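D-glucosaminate-6-phosphate ammonia lyase (Salmonella typhimurium, PDB 7LCE) is a pyridoxal-phosphate enzyme of the selenocysteine synthase-like family, related in fold to the aminotransferases. Local coordinates at residues Q272-P275 with V276-I280; E291-E294 with A295-I299. All blocks are in the same frame, centred on the assembly; numbering follows the deposited sequence.

In the fold
Helix 270-282 comes first along the chain and carries contact 1, which closes single helical turns between residues 272-275 and 276-280. The chain then enters strand 286-292, and contact 2 folds the end of the strand and the start of the turn, 291-294, back against 295-299, closing the hairpin loop that leads into strand 300-306. The two contacts therefore stand in series, neither nested nor crossed, with centres 18 Å apart and nearest atoms about 7 Å apart. They do not touch, but both belong to the same helix-and-sheet unit: the helix of contact 1 lays side chains on strands 286-292 and 300-306, the very pair that contact 2 connects.

Contact 1. Residues Q272-P275 with V276-I280; sequences QLQP and VAEAI
Glu278 N donates to Gln274 O at 3.0 Å, and the side chains of the same two residues repeat the link on the outer surface of the helix. Gln274 NE2 gives a hydrogen to Glu278 OE2 at 3.1 Å, nearly straight at 163°. The carboxylate oxygen lies close to the plane of the amide and is met on its anti side, while the two flat groups are turned 52° against each other. Gln274 has CG anti to the backbone N and then bends at chi2 (60°), which folds the amide along the helix toward the next turn. Glu278 runs out extended beyond CG, and its CG passes 3.5 Å from Gln274 NE2, so the amide meets the aliphatic stem as well as the acid. This i to i+4 pair lies on helix 270-282, whose inner side packs against the antiparallel sheet of strands 286-292, 300-306 and 340-343, with helix 352-365 as a neighbour. Leu273 and Val276 both reach Ile302 of that sheet, and Val276 also touches Met353 and Val357 of helix 352-365. Along the backbone, Ala277 N bonds to Leu273 O and Ala279 N to Pro275 O, each at 3.0 Å, so the i to i+4 backbone pattern resumes at Ala277. Pro275 itself has no N-H to offer the preceding turn, and the helix is kinked there. Val276 sits just beyond the kink, with CB 3.5 Å from Leu273 O; CG2, set beside the backbone N, is the methyl on that side. Ala277 CB lies 3.6 Å from Gln274 O, the acceptor of the Glu278 N bond.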
loop_
_atom_site.group_PDB
_atom_site.type_symbol
_atom_site.label_atom_id
_atom_site.label_comp_id
_atom_site.label_asym_id
_atom_site.label_seq_id
_atom_site.Cartn_x
_atom_site.Cartn_y
_atom_site.Cartn_z
ATOM N N GLN A 272 -22.170 16.622 -66.461
ATOM C CA GLN A 272 -23.377 15.955 -65.981
ATOM C C GLN A 272 -24.092 16.799 -64.934
ATOM O O GLN A 272 -25.327 16.806 -64.868
ATOM C CB GLN A 272 -23.030 14.588 -65.397
ATOM C CG GLN A 272 -22.520 13.575 -66.399
ATOM C CD GLN A 272 -21.990 12.327 -65.720
ATOM O OE1 GLN A 272 -20.793 12.048 -65.755
ATOM N NE2 GLN A 272 -22.885 11.571 -65.092
ATOM N N LEU A 273 -23.330 17.511 -64.103
ATOM C CA LEU A 273 -23.897 18.334 -63.044
ATOM C C LEU A 273 -24.505 19.625 -63.573
ATOM O O LEU A 273 -25.377 20.202 -62.913
ATOM C CB LEU A 273 -22.823 18.657 -62.006
ATOM C CG LEU A 273 -22.357 17.477 -61.156
ATOM C CD1 LEU A 273 -21.395 17.937 -60.075
ATOM C CD2 LEU A 273 -23.553 16.771 -60.547
ATOM N N GLN A 274 -24.065 20.083 -64.743
ATOM C CA GLN A 274 -24.502 21.381 -65.250
ATOM C C GLN A 274 -26.013 21.490 -65.426
ATOM O O GLN A 274 -26.572 22.531 -65.036
ATOM C CB GLN A 274 -23.761 21.673 -66.563
ATOM C CG GLN A 274 -24.028 23.040 -67.146
ATOM C CD GLN A 274 -23.625 24.159 -66.213
ATOM O OE1 GLN A 274 -22.712 24.014 -65.397
ATOM N NE2 GLN A 274 -24.313 25.289 -66.325
ATOM N N PRO A 275 -26.727 20.503 -65.990
ATOM C CA PRO A 275 -28.194 20.622 -66.044
ATOM C C PRO A 275 -28.833 20.829 -64.682
ATOM O O PRO A 275 -29.757 21.642 -64.552
ATOM C CB PRO A 275 -28.626 19.294 -66.677
ATOM C CG PRO A 275 -27.473 18.895 -67.511
ATOM C CD PRO A 275 -26.256 19.323 -66.742
ATOM N N VAL A 276 -28.361 20.115 -63.660
ATOM C CA VAL A 276 -28.930 20.262 -62.325
ATOM C C VAL A 276 -28.639 21.648 -61.764
ATOM O O VAL A 276 -29.472 22.233 -61.061
ATOM C CB VAL A 276 -28.394 19.155 -61.398
ATOM C CG1 VAL A 276 -29.078 19.221 -60.035
ATOM C CG2 VAL A 276 -28.582 17.788 -62.041
ATOM N N ALA A 277 -27.459 22.199 -62.061
ATOM C CA ALA A 277 -27.136 23.535 -61.572
ATOM C C ALA A 277 -28.029 24.591 -62.209
ATOM O O ALA A 277 -28.461 25.535 -61.536
ATOM C CB ALA A 277 -25.665 23.850 -61.834
ATOM N N GLU A 278 -28.324 24.445 -63.502
ATOM C CA GLU A 278 -29.196 25.404 -64.170
ATOM C C GLU A 278 -30.625 25.312 -63.652
ATOM O O GLU A 278 -31.310 26.334 -63.520
ATOM C CB GLU A 278 -29.148 25.198 -65.685
ATOM C CG GLU A 278 -27.829 25.621 -66.316
ATOM C CD GLU A 278 -27.777 25.363 -67.809
ATOM O OE1 GLU A 278 -28.796 25.607 -68.491
ATOM O OE2 GLU A 278 -26.715 24.928 -68.304
ATOM N N ALA A 279 -31.093 24.098 -63.353
ATOM C CA ALA A 279 -32.469 23.928 -62.896
ATOM C C ALA A 279 -32.697 24.618 -61.558
ATOM O O ALA A 279 -33.740 25.248 -61.347
ATOM C CB ALA A 279 -32.807 22.442 -62.798
ATOM N N ILE A 280 -31.734 24.510 -60.642
ATOM C CA ILE A 280 -31.858 25.183 -59.354
ATOM C C ILE A 280 -31.801 26.697 -59.531
ATOM O O ILE A 280 -32.493 27.444 -58.827
ATOM C CB ILE A 280 -30.777 24.675 -58.381
ATOM C CG1 ILE A 280 -30.895 23.160 -58.198
ATOM C CG2 ILE A 280 -30.881 25.380 -57.036
ATOM C CD1 ILE A 280 -29.730 22.538 -57.455
#

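Contact 2. Residues E291-E294 with A295-I299; sequences EQDE and AGRAI
Asp293 and Arg297 meet in a salt bridge in which the guanidinium comes side-on, with NE and NH2 both directed at the single oxygen OD2. Arg297 NH2 lies 3.1 Å from Asp293 OD2, and the oxygen sits in the guanidinium plane, whereas both nitrogens approach it from the same face of the carboxylate, well above its plane. The carboxylate and guanidinium planes stand 53° apart, and Ile299 CD1 lies over the centre of one guanidinium face. On the backbone, Asp293 N bonds to Ile299 O at 3.0 Å, and a type I beta turn from Asp293 to Gly296 reverses the chain in the hairpin between strands 286-292 and 300-306. Ala295 CB, at the third position of that turn, lies 4.0 Å from Asp293 OD2. Gln292, with CG anti to its backbone N (chi1 -153°) and the chain extended beyond, stretches across the loop to place NE2 2.7 Å from Arg297 O. That carbonyl also accepts from Ile299 N, on its opposite face, in the inverse gamma turn centred on Ala298. Because Asp293 OD1 forms a second salt bridge with Arg301, the carboxylate joins two arginines, which would favour its ionised form.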
loop_
_atom_site.group_PDB
_atom_site.type_symbol
_atom_site.label_atom_id
_atom_site.label_comp_id
_atom_site.label_asym_id
_atom_site.label_seq_id
_atom_site.Cartn_x
_atom_site.Cartn_y
_atom_site.Cartn_z
ATOM N N GLU A 291 -18.455 23.614 -58.435
ATOM C CA GLU A 291 -17.186 24.008 -57.836
ATOM C C GLU A 291 -16.362 22.759 -57.564
ATOM O O GLU A 291 -16.846 21.822 -56.922
ATOM C CB GLU A 291 -17.404 24.796 -56.535
ATOM C CG GLU A 291 -16.134 25.404 -55.954
ATOM C CD GLU A 291 -16.219 25.621 -54.451
ATOM O OE1 GLU A 291 -17.113 25.030 -53.806
ATOM O OE2 GLU A 291 -15.385 26.382 -53.914
ATOM N N GLN A 292 -15.130 22.747 -58.065
ATOM C CA GLN A 292 -14.205 21.656 -57.804
ATOM C C GLN A 292 -13.589 21.760 -56.410
ATOM O O GLN A 292 -13.524 22.832 -55.804
ATOM C CB GLN A 292 -13.108 21.623 -58.870
ATOM C CG GLN A 292 -12.514 20.244 -59.100
ATOM C CD GLN A 292 -11.339 20.265 -60.052
ATOM O OE1 GLN A 292 -11.138 21.233 -60.786
ATOM N NE2 GLN A 292 -10.535 19.208 -60.022
ATOM N N ASP A 293 -13.132 20.612 -55.913
ATOM C CA ASP A 293 -12.490 20.518 -54.607
ATOM C C ASP A 293 -11.155 21.263 -54.596
ATOM O O ASP A 293 -10.423 21.287 -55.589
ATOM C CB ASP A 293 -12.295 19.056 -54.214
ATOM C CG ASP A 293 -11.871 18.896 -52.766
ATOM O OD1 ASP A 293 -12.592 19.397 -51.878
ATOM O OD2 ASP A 293 -10.813 18.280 -52.519
ATOM N N GLU A 294 -10.860 21.888 -53.450
ATOM C CA GLU A 294 -9.674 22.734 -53.301
ATOM C C GLU A 294 -8.387 22.033 -53.731
ATOM O O GLU A 294 -7.615 22.569 -54.533
ATOM C CB GLU A 294 -9.553 23.200 -51.849
ATOM C CG GLU A 294 -10.670 24.122 -51.395
ATOM C CD GLU A 294 -10.585 25.499 -52.025
ATOM O OE1 GLU A 294 -9.463 25.938 -52.360
ATOM O OE2 GLU A 294 -11.645 26.140 -52.189
ATOM N N ALA A 295 -8.130 20.838 -53.195
ATOM C CA ALA A 295 -6.932 20.067 -53.529
ATOM C C ALA A 295 -6.832 19.732 -55.017
ATOM O O ALA A 295 -5.881 19.072 -55.445
ATOM C CB ALA A 295 -6.873 18.784 -52.694
ATOM N N GLY A 296 -7.808 20.177 -55.811
ATOM C CA GLY A 296 -7.856 19.924 -57.236
ATOM C C GLY A 296 -8.324 18.547 -57.655
ATOM O O GLY A 296 -8.449 18.304 -58.863
ATOM N N ARG A 297 -8.539 17.626 -56.711
ATOM C CA ARG A 297 -9.080 16.297 -56.991
ATOM C C ARG A 297 -10.258 16.330 -57.965
ATOM O O ARG A 297 -10.965 17.337 -58.073
ATOM C CB ARG A 297 -9.505 15.608 -55.692
ATOM C CG ARG A 297 -8.344 15.131 -54.832
ATOM C CD ARG A 297 -8.838 14.362 -53.619
ATOM N NE ARG A 297 -9.671 15.195 -52.757
ATOM C CZ ARG A 297 -10.273 14.769 -51.655
ATOM N NH1 ARG A 297 -10.159 13.516 -51.246
ATOM N NH2 ARG A 297 -11.010 15.621 -50.949
ATOM N N ALA A 298 -10.485 15.215 -58.657
ATOM C CA ALA A 298 -11.591 15.052 -59.596
ATOM C C ALA A 298 -12.934 14.962 -58.878
ATOM O O ALA A 298 -13.750 14.088 -59.192
ATOM C CB ALA A 298 -11.374 13.815 -60.468
ATOM N N ILE A 299 -13.180 15.850 -57.917
ATOM C CA ILE A 299 -14.423 15.874 -57.152
ATOM C C ILE A 299 -15.128 17.196 -57.420
ATOM O O ILE A 299 -14.625 18.268 -57.059
ATOM C CB ILE A 299 -14.178 15.685 -55.649
ATOM C CG1 ILE A 299 -13.211 14.527 -55.404
ATOM C CG2 ILE A 299 -15.493 15.470 -54.913
ATOM C CD1 ILE A 299 -12.699 14.461 -53.991
#